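Local structure of 2'-deoxycytidine 5'-triphosphate deaminase (Agrobacterium tumefaciens, 2R9Q) at residues B[217-222]-B[242-247]; B[269-274]-B[295-300]; B[275-280]-B[335-340]. The protein probably catalyses the hydrolytic deamination of dCTP to dUTP with release of ammonia, supplying a precursor for thymidine nucleotide synthesis. One frame throughout, in Å; residues are numbered along the deposited sequence.

Interaction 1 of 3, residues B[217-222]-B[242-247]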
# COMPACT_ATOMS: atom_id res chain seq x y z
N ILE B 217 24.22 0.32 -10.58
CA ILE B 217 23.35 1.02 -11.56
C ILE B 217 22.65 2.25 -10.95
O ILE B 217 22.28 3.17 -11.64
CB ILE B 217 22.27 0.08 -12.30
CG1 ILE B 217 21.20 -0.40 -11.35
CG2 ILE B 217 22.85 -1.09 -13.13
CD1 ILE B 217 20.28 -1.46 -12.05
N GLY B 218 22.47 2.25 -9.64
CA GLY B 218 21.71 3.27 -8.98
C GLY B 218 21.13 2.83 -7.65
O GLY B 218 21.60 1.91 -7.01
N TYR B 219 20.12 3.54 -7.22
CA TYR B 219 19.59 3.38 -5.88
C TYR B 219 18.06 3.28 -5.92
O TYR B 219 17.44 3.87 -6.77
CB TYR B 219 20.05 4.54 -4.98
CG TYR B 219 21.56 4.57 -4.76
CD1 TYR B 219 22.15 3.82 -3.76
CD2 TYR B 219 22.38 5.31 -5.59
CE1 TYR B 219 23.51 3.83 -3.57
CE2 TYR B 219 23.76 5.34 -5.43
CZ TYR B 219 24.32 4.60 -4.41
OH TYR B 219 25.66 4.62 -4.24
N ARG B 220 17.53 2.51 -4.99
CA ARG B 220 16.13 2.50 -4.62
C ARG B 220 15.96 3.05 -3.18
O ARG B 220 16.74 2.74 -2.28
CB ARG B 220 15.63 1.07 -4.77
CG ARG B 220 14.21 0.85 -4.46
CD ARG B 220 13.78 -0.49 -4.96
NE ARG B 220 14.57 -1.54 -4.35
CZ ARG B 220 14.85 -2.73 -4.91
NH1 ARG B 220 14.41 -3.06 -6.12
NH2 ARG B 220 15.60 -3.61 -4.24
N GLY B 221 14.97 3.91 -2.99
CA GLY B 221 14.63 4.40 -1.65
C GLY B 221 14.12 3.33 -0.68
O GLY B 221 13.43 2.41 -1.08
N LYS B 222 14.51 3.46 0.58
CA LYS B 222 14.08 2.56 1.65
C LYS B 222 12.83 3.10 2.39
O LYS B 222 12.45 4.25 2.24
CB LYS B 222 15.21 2.32 2.63
CG LYS B 222 16.38 1.51 2.10
CD LYS B 222 17.41 1.26 3.22
CE LYS B 222 18.40 0.14 2.85
NZ LYS B 222 19.34 -0.23 3.98
N TRP B 242 19.01 4.49 1.18
CA TRP B 242 19.01 4.03 -0.20
C TRP B 242 19.56 2.61 -0.23
O TRP B 242 20.39 2.27 0.60
CB TRP B 242 19.84 4.98 -1.05
CG TRP B 242 19.30 6.40 -1.16
CD1 TRP B 242 18.33 6.84 -2.02
CD2 TRP B 242 19.70 7.55 -0.40
NE1 TRP B 242 18.09 8.17 -1.84
CE2 TRP B 242 18.93 8.64 -0.86
CE3 TRP B 242 20.66 7.77 0.61
CZ2 TRP B 242 19.09 9.96 -0.34
CZ3 TRP B 242 20.82 9.06 1.15
CH2 TRP B 242 20.03 10.14 0.67
N GLU B 243 19.04 1.79 -1.12
CA GLU B 243 19.56 0.46 -1.37
C GLU B 243 20.26 0.49 -2.71
O GLU B 243 19.60 0.79 -3.71
CB GLU B 243 18.47 -0.61 -1.50
CG GLU B 243 17.55 -0.75 -0.33
CD GLU B 243 16.37 -1.66 -0.62
OE1 GLU B 243 16.17 -2.05 -1.81
OE2 GLU B 243 15.63 -1.99 0.35
N PRO B 244 21.56 0.15 -2.74
CA PRO B 244 22.31 0.07 -4.01
C PRO B 244 21.79 -1.06 -4.88
O PRO B 244 21.34 -2.06 -4.35
CB PRO B 244 23.75 -0.19 -3.59
CG PRO B 244 23.76 -0.31 -2.12
CD PRO B 244 22.40 -0.18 -1.58
N LEU B 245 21.80 -0.85 -6.18
CA LEU B 245 21.29 -1.81 -7.14
C LEU B 245 22.41 -2.10 -8.14
O LEU B 245 23.10 -1.19 -8.62
CB LEU B 245 20.05 -1.30 -7.90
CG LEU B 245 18.78 -0.86 -7.17
CD1 LEU B 245 17.77 -0.26 -8.19
CD2 LEU B 245 18.15 -2.00 -6.32
N PHE B 246 22.56 -3.38 -8.44
CA PHE B 246 23.72 -3.87 -9.17
C PHE B 246 23.22 -4.64 -10.37
O PHE B 246 22.33 -5.45 -10.21
CB PHE B 246 24.61 -4.75 -8.28
CG PHE B 246 25.08 -4.10 -7.03
CD1 PHE B 246 24.46 -4.35 -5.82
CD2 PHE B 246 26.16 -3.24 -7.05
CE1 PHE B 246 24.89 -3.76 -4.65
CE2 PHE B 246 26.61 -2.63 -5.88
CZ PHE B 246 25.97 -2.89 -4.67
N ALA B 247 23.77 -4.34 -11.55
CA ALA B 247 23.59 -5.14 -12.76
C ALA B 247 24.03 -6.57 -12.46
O ALA B 247 25.15 -6.78 -12.05
CB ALA B 247 24.43 -4.57 -13.92

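Interaction 2 of 3, residues B[269-274]-B[295-300]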
# COMPACT_ATOMS: atom_id res chain seq x y z
N VAL B 269 26.57 14.95 -20.76
CA VAL B 269 26.00 16.17 -21.34
C VAL B 269 26.70 17.47 -20.85
O VAL B 269 27.25 17.53 -19.75
CB VAL B 269 24.40 16.15 -21.19
CG1 VAL B 269 23.90 16.54 -19.78
CG2 VAL B 269 23.77 17.03 -22.23
N HIS B 270 26.70 18.50 -21.70
CA HIS B 270 27.31 19.81 -21.39
C HIS B 270 26.33 20.93 -21.78
O HIS B 270 25.68 20.88 -22.83
CB HIS B 270 28.66 19.91 -22.10
CG HIS B 270 29.27 21.28 -22.17
ND1 HIS B 270 29.56 22.04 -21.05
CD2 HIS B 270 29.72 22.00 -23.22
CE1 HIS B 270 30.13 23.17 -21.41
NE2 HIS B 270 30.25 23.17 -22.73
N VAL B 271 26.17 21.89 -20.86
CA VAL B 271 25.42 23.13 -21.08
C VAL B 271 26.45 24.30 -21.12
O VAL B 271 27.03 24.65 -20.10
CB VAL B 271 24.35 23.37 -20.00
CG1 VAL B 271 23.49 24.53 -20.37
CG2 VAL B 271 23.47 22.13 -19.81
N PRO B 272 26.72 24.85 -22.32
CA PRO B 272 27.60 26.02 -22.48
C PRO B 272 27.15 27.23 -21.67
O PRO B 272 25.95 27.39 -21.43
CB PRO B 272 27.51 26.31 -23.97
CG PRO B 272 27.17 24.98 -24.60
CD PRO B 272 26.27 24.34 -23.63
N PRO B 273 28.09 28.10 -21.26
CA PRO B 273 27.82 29.23 -20.35
C PRO B 273 26.84 30.30 -20.80
O PRO B 273 26.48 31.15 -19.99
CB PRO B 273 29.19 29.88 -20.19
CG PRO B 273 30.14 28.78 -20.46
CD PRO B 273 29.52 28.04 -21.60
N LEU B 274 26.43 30.29 -22.06
CA LEU B 274 25.47 31.26 -22.57
C LEU B 274 24.11 30.61 -22.82
O LEU B 274 23.22 31.20 -23.47
CB LEU B 274 26.00 31.85 -23.87
CG LEU B 274 27.26 32.69 -23.86
CD1 LEU B 274 27.50 33.15 -25.31
CD2 LEU B 274 27.08 33.85 -22.87
N GLY B 295 14.40 18.99 -13.70
CA GLY B 295 14.77 20.27 -13.19
C GLY B 295 15.59 21.11 -14.14
O GLY B 295 15.72 20.84 -15.35
N PHE B 296 16.12 22.17 -13.54
CA PHE B 296 16.95 23.12 -14.25
C PHE B 296 18.40 22.65 -14.27
O PHE B 296 18.88 22.09 -13.32
CB PHE B 296 16.81 24.50 -13.60
CG PHE B 296 15.46 25.11 -13.75
CD1 PHE B 296 14.79 25.11 -14.98
CD2 PHE B 296 14.84 25.72 -12.66
CE1 PHE B 296 13.54 25.73 -15.10
CE2 PHE B 296 13.60 26.32 -12.78
CZ PHE B 296 12.95 26.31 -14.00
N PHE B 297 19.05 22.82 -15.42
CA PHE B 297 20.49 22.69 -15.58
C PHE B 297 21.07 24.09 -15.72
O PHE B 297 20.54 24.92 -16.44
CB PHE B 297 20.80 21.87 -16.84
CG PHE B 297 20.58 20.42 -16.66
CD1 PHE B 297 21.64 19.55 -16.68
CD2 PHE B 297 19.31 19.91 -16.43
CE1 PHE B 297 21.42 18.18 -16.50
CE2 PHE B 297 19.10 18.58 -16.24
CZ PHE B 297 20.15 17.71 -16.29
N ASP B 298 22.16 24.34 -15.01
CA ASP B 298 22.81 25.65 -15.06
C ASP B 298 23.84 25.75 -16.18
O ASP B 298 24.46 24.76 -16.52
CB ASP B 298 23.53 25.97 -13.73
CG ASP B 298 22.59 26.49 -12.64
OD1 ASP B 298 21.75 27.42 -12.91
OD2 ASP B 298 22.73 25.96 -11.51
N PRO B 299 24.03 26.97 -16.71
CA PRO B 299 25.19 27.25 -17.56
C PRO B 299 26.45 26.74 -16.91
O PRO B 299 26.64 26.97 -15.73
CB PRO B 299 25.22 28.78 -17.65
CG PRO B 299 23.89 29.24 -17.28
CD PRO B 299 23.18 28.16 -16.54
N GLY B 300 27.27 26.05 -17.68
CA GLY B 300 28.50 25.45 -17.15
C GLY B 300 28.37 24.01 -16.66
O GLY B 300 29.37 23.41 -16.26

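Interaction 3 of 3, residues B[275-280]-B[335-340]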
# COMPACT_ATOMS: atom_id res chain seq x y z
N TYR B 275 23.98 29.38 -22.33
CA TYR B 275 22.77 28.60 -22.40
C TYR B 275 22.44 27.99 -21.04
O TYR B 275 23.32 27.66 -20.24
CB TYR B 275 22.90 27.52 -23.46
CG TYR B 275 23.15 28.09 -24.83
CD1 TYR B 275 22.11 28.24 -25.74
CD2 TYR B 275 24.43 28.52 -25.21
CE1 TYR B 275 22.33 28.79 -27.01
CE2 TYR B 275 24.67 29.08 -26.47
CZ TYR B 275 23.61 29.21 -27.37
OH TYR B 275 23.81 29.76 -28.62
N ALA B 276 21.14 27.93 -20.76
CA ALA B 276 20.64 27.10 -19.70
C ALA B 276 19.85 25.95 -20.35
O ALA B 276 19.53 26.01 -21.54
CB ALA B 276 19.76 27.92 -18.75
N ALA B 277 19.60 24.89 -19.58
CA ALA B 277 18.74 23.78 -19.99
C ALA B 277 17.66 23.40 -18.95
O ALA B 277 17.68 23.83 -17.79
CB ALA B 277 19.58 22.56 -20.36
N GLU B 278 16.71 22.61 -19.41
CA GLU B 278 15.68 22.03 -18.58
C GLU B 278 15.44 20.61 -19.06
O GLU B 278 15.34 20.35 -20.25
CB GLU B 278 14.41 22.87 -18.64
CG GLU B 278 13.36 22.51 -17.62
CD GLU B 278 12.19 23.50 -17.58
OE1 GLU B 278 12.15 24.49 -18.35
OE2 GLU B 278 11.30 23.31 -16.76
N MET B 279 15.37 19.70 -18.09
CA MET B 279 15.11 18.30 -18.33
C MET B 279 13.60 18.15 -18.51
O MET B 279 12.84 18.75 -17.76
CB MET B 279 15.60 17.49 -17.11
CG MET B 279 16.52 16.31 -17.43
SD MET B 279 15.68 14.94 -18.22
CE MET B 279 16.15 15.19 -19.92
N THR B 280 13.17 17.40 -19.51
CA THR B 280 11.75 17.12 -19.74
C THR B 280 11.49 15.60 -19.86
O THR B 280 12.36 14.87 -20.30
CB THR B 280 11.21 17.84 -21.01
OG1 THR B 280 11.96 17.41 -22.16
CG2 THR B 280 11.31 19.35 -20.87
N LEU B 335 16.56 16.91 -22.95
CA LEU B 335 17.18 18.12 -22.43
C LEU B 335 16.98 19.26 -23.43
O LEU B 335 17.50 19.24 -24.54
CB LEU B 335 18.65 17.91 -22.16
CG LEU B 335 19.39 18.89 -21.25
CD1 LEU B 335 18.77 18.96 -19.84
CD2 LEU B 335 20.89 18.54 -21.22
N VAL B 336 16.18 20.25 -23.00
CA VAL B 336 15.80 21.39 -23.82
C VAL B 336 16.65 22.64 -23.47
O VAL B 336 16.78 23.01 -22.31
CB VAL B 336 14.32 21.69 -23.65
CG1 VAL B 336 13.96 23.00 -24.30
CG2 VAL B 336 13.48 20.54 -24.21
N TYR B 337 17.23 23.27 -24.49
CA TYR B 337 18.15 24.38 -24.33
C TYR B 337 17.44 25.73 -24.55
O TYR B 337 16.51 25.84 -25.34
CB TYR B 337 19.34 24.24 -25.28
CG TYR B 337 20.31 23.14 -24.89
CD1 TYR B 337 21.46 23.42 -24.19
CD2 TYR B 337 20.06 21.81 -25.23
CE1 TYR B 337 22.33 22.42 -23.81
CE2 TYR B 337 20.94 20.80 -24.85
CZ TYR B 337 22.08 21.11 -24.15
OH TYR B 337 22.97 20.11 -23.79
N GLU B 338 17.90 26.73 -23.82
CA GLU B 338 17.36 28.06 -23.89
C GLU B 338 18.52 29.06 -23.74
O GLU B 338 19.48 28.81 -22.98
CB GLU B 338 16.32 28.22 -22.77
CG GLU B 338 15.42 29.43 -22.88
CD GLU B 338 14.39 29.55 -21.76
OE1 GLU B 338 14.19 28.57 -20.98
OE2 GLU B 338 13.76 30.63 -21.68
N HIS B 339 18.45 30.17 -24.49
CA HIS B 339 19.45 31.24 -24.43
C HIS B 339 19.44 31.98 -23.10
O HIS B 339 18.40 32.35 -22.57
CB HIS B 339 19.24 32.30 -25.51
CG HIS B 339 19.56 31.85 -26.89
ND1 HIS B 339 20.83 31.92 -27.42
CD2 HIS B 339 18.76 31.37 -27.88
CE1 HIS B 339 20.81 31.45 -28.66
NE2 HIS B 339 19.57 31.12 -28.96
N MET B 340 20.63 32.24 -22.59
CA MET B 340 20.80 33.20 -21.53
C MET B 340 20.69 34.61 -22.12
O MET B 340 21.03 34.82 -23.28
CB MET B 340 22.15 32.99 -20.88
CG MET B 340 22.29 31.66 -20.18
SD MET B 340 21.15 31.35 -18.83
CE MET B 340 21.78 32.44 -17.55
O HOH W 1 14.31 26.45 -18.63

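Interaction 1 of 3, residues B[217-222]-B[242-247]
Ile217 and Leu245 begin the backbone pairing: Ile217 N donates to Leu245 O at 2.7 Å, almost straight. Leu245 N returns a more bent bond to Gly218 O, and further along Arg220 and Glu243 exchange two more, making them a hydrogen-bonded antiparallel pair. The Tyr219–Pro244 pair between them, and Gly221–Trp242 beyond, are non-hydrogen-bonded.

The charged contact is a salt bridge on the face that Arg220, Glu243 and Leu245 share. Both NE (3.0 Å) and NH2 (2.9 Å) of Arg220 close on the single oxygen OE1 of Glu243, which lies in the guanidinium plane. The carboxylate stands nearly upright to that plane, at 84°. Arg220 gets there by a bend at chi3 (59°) after an extended start. From NH2 a long, weak ion pair runs on to Glu243 of a second subunit.

Van der Waals packing surrounds the bridge. Leu245 CD2 sits 3.6 Å above the centre of the guanidinium plane, and Lys222 lays its CE 3.4 Å from Glu243 CG while its NZ bonds Leu239 O.

Apolar contact lies on the other face, where Tyr219 CD1 is 3.7 Å from Trp242 CB and the ring also touches Pro244; Tyr219 OH bonds the backbone of a bound peptide.

This is a twisted antiparallel beta pair at the margin of a five-strand sheet, with 242-246 the outermost strand within the chain and its Glu243 at a subunit interface.

Interaction 2 of 3, residues B[269-274]-B[295-300]
The Phe297 ring is approached obliquely by two valines of the facing loop, Val269 through CG1, which comes to 4.4 Å from Phe297 CE1, and Val271 through CG2. Neither methyl lies squarely over a face or at an edge. The ring also makes an edge-to-face pair with Phe301, just beyond the segment, and Ala277, Met279 and Leu335 pack against the same side chain, so it is held among apolar groups.

Val271 does most of the touching from its side. With CG1 anti to the backbone N (chi1 -172°), its CG2 swings over to Phe297 CB, 4.0 Å away, the two side chains meeting at about a right angle. Val271 CB rests 3.7 Å from the carbonyl oxygen of Asp298.

One hydrogen bond joins the backbones: Gly300 N gives to Val271 O at 2.8 Å, noticeably bent, with an N-H...O angle of 144°. Gly300 has a positive phi (93°), a backbone conformation that glycine takes easily. The CA atoms of the two segments come closest at Pro273 and Pro299 (4.3 Å), where Pro299 CB lies 3.6 Å from Pro273 O, a ring carbon resting against a carbonyl oxygen.

The loop 269-274 carries the chain from strand 261-269 of the five-strand sheet to strand 275-281 of the four-strand sheet in the C-terminal half, while Phe297 starts from the short edge strand 296-297 of that second sheet. A sheet-to-sheet connection of this kind, its valines packed on Phe297, is consistent with the beta fold of the dUTPase clan.

Interaction 3 of 3, residues B[275-280]-B[335-340]
Ala277 and Leu335 form the close-packed side: Leu335 CD1 presses on Ala277 CB at 3.7 Å, and Met279, bent at chi2 and chi3, curls its CE to 3.5 Å from Leu335 N. Ala277 CB also sits over one face of the Tyr337 ring, whose OH is bonded to His270 O. Four backbone bonds tie Ala276 to Glu338 and Glu278 to Val336.

On the opposite face the partly exposed end at Glu278, Thr280 and Val336 is looser. Thr280 OG1 merely brushes Val336 CG2 at 4.0 Å while it hydrogen-bonds Arg334 O. A water lies between two carboxylates, 2.9 Å from Glu278 OE1 and 3.2 Å from Glu338 OE1, though it cannot serve every acceptor near it. Asn111 bonds Glu278 OE2; Arg169 forms a salt bridge with Glu338 and would probably ease the like charges. On the Glu338 face, Met340 SD reaches Ala276 CB at 3.7 Å.

At one end Tyr275 and His339 run side by side, rings oblique at 41°, with Tyr275 CE1 3.5 Å from His339 ND1; His339 NE2 is bonded to Glu179.

The strands are the central antiparallel pair of a four-strand sheet, the face of Ala277, Met279, Leu335 and Tyr337 carrying its apolar packing with Phe297 and Leu204.

Interactions 2 and 3 belong together: their centres are about 7 Å apart, and their segments alternate along the chain. Phe297 N lies 2.9 Å from Ala277 O, probably a hydrogen bond that adds strand 296-297 to the sheet of interaction 3, and a similar probable bond joins Leu274 O to Met340 N. Val269 CG2 packs against Leu335 CD2 at 3.4 Å, bringing the loop onto the same core. Interaction 1 stands apart, about 27 and 29 Å from the other two by centres and about 15 Å by nearest atoms. It lies in the five-strand sheet, linked through strand 261-269, and of the three it alone meets a second subunit and bound peptides.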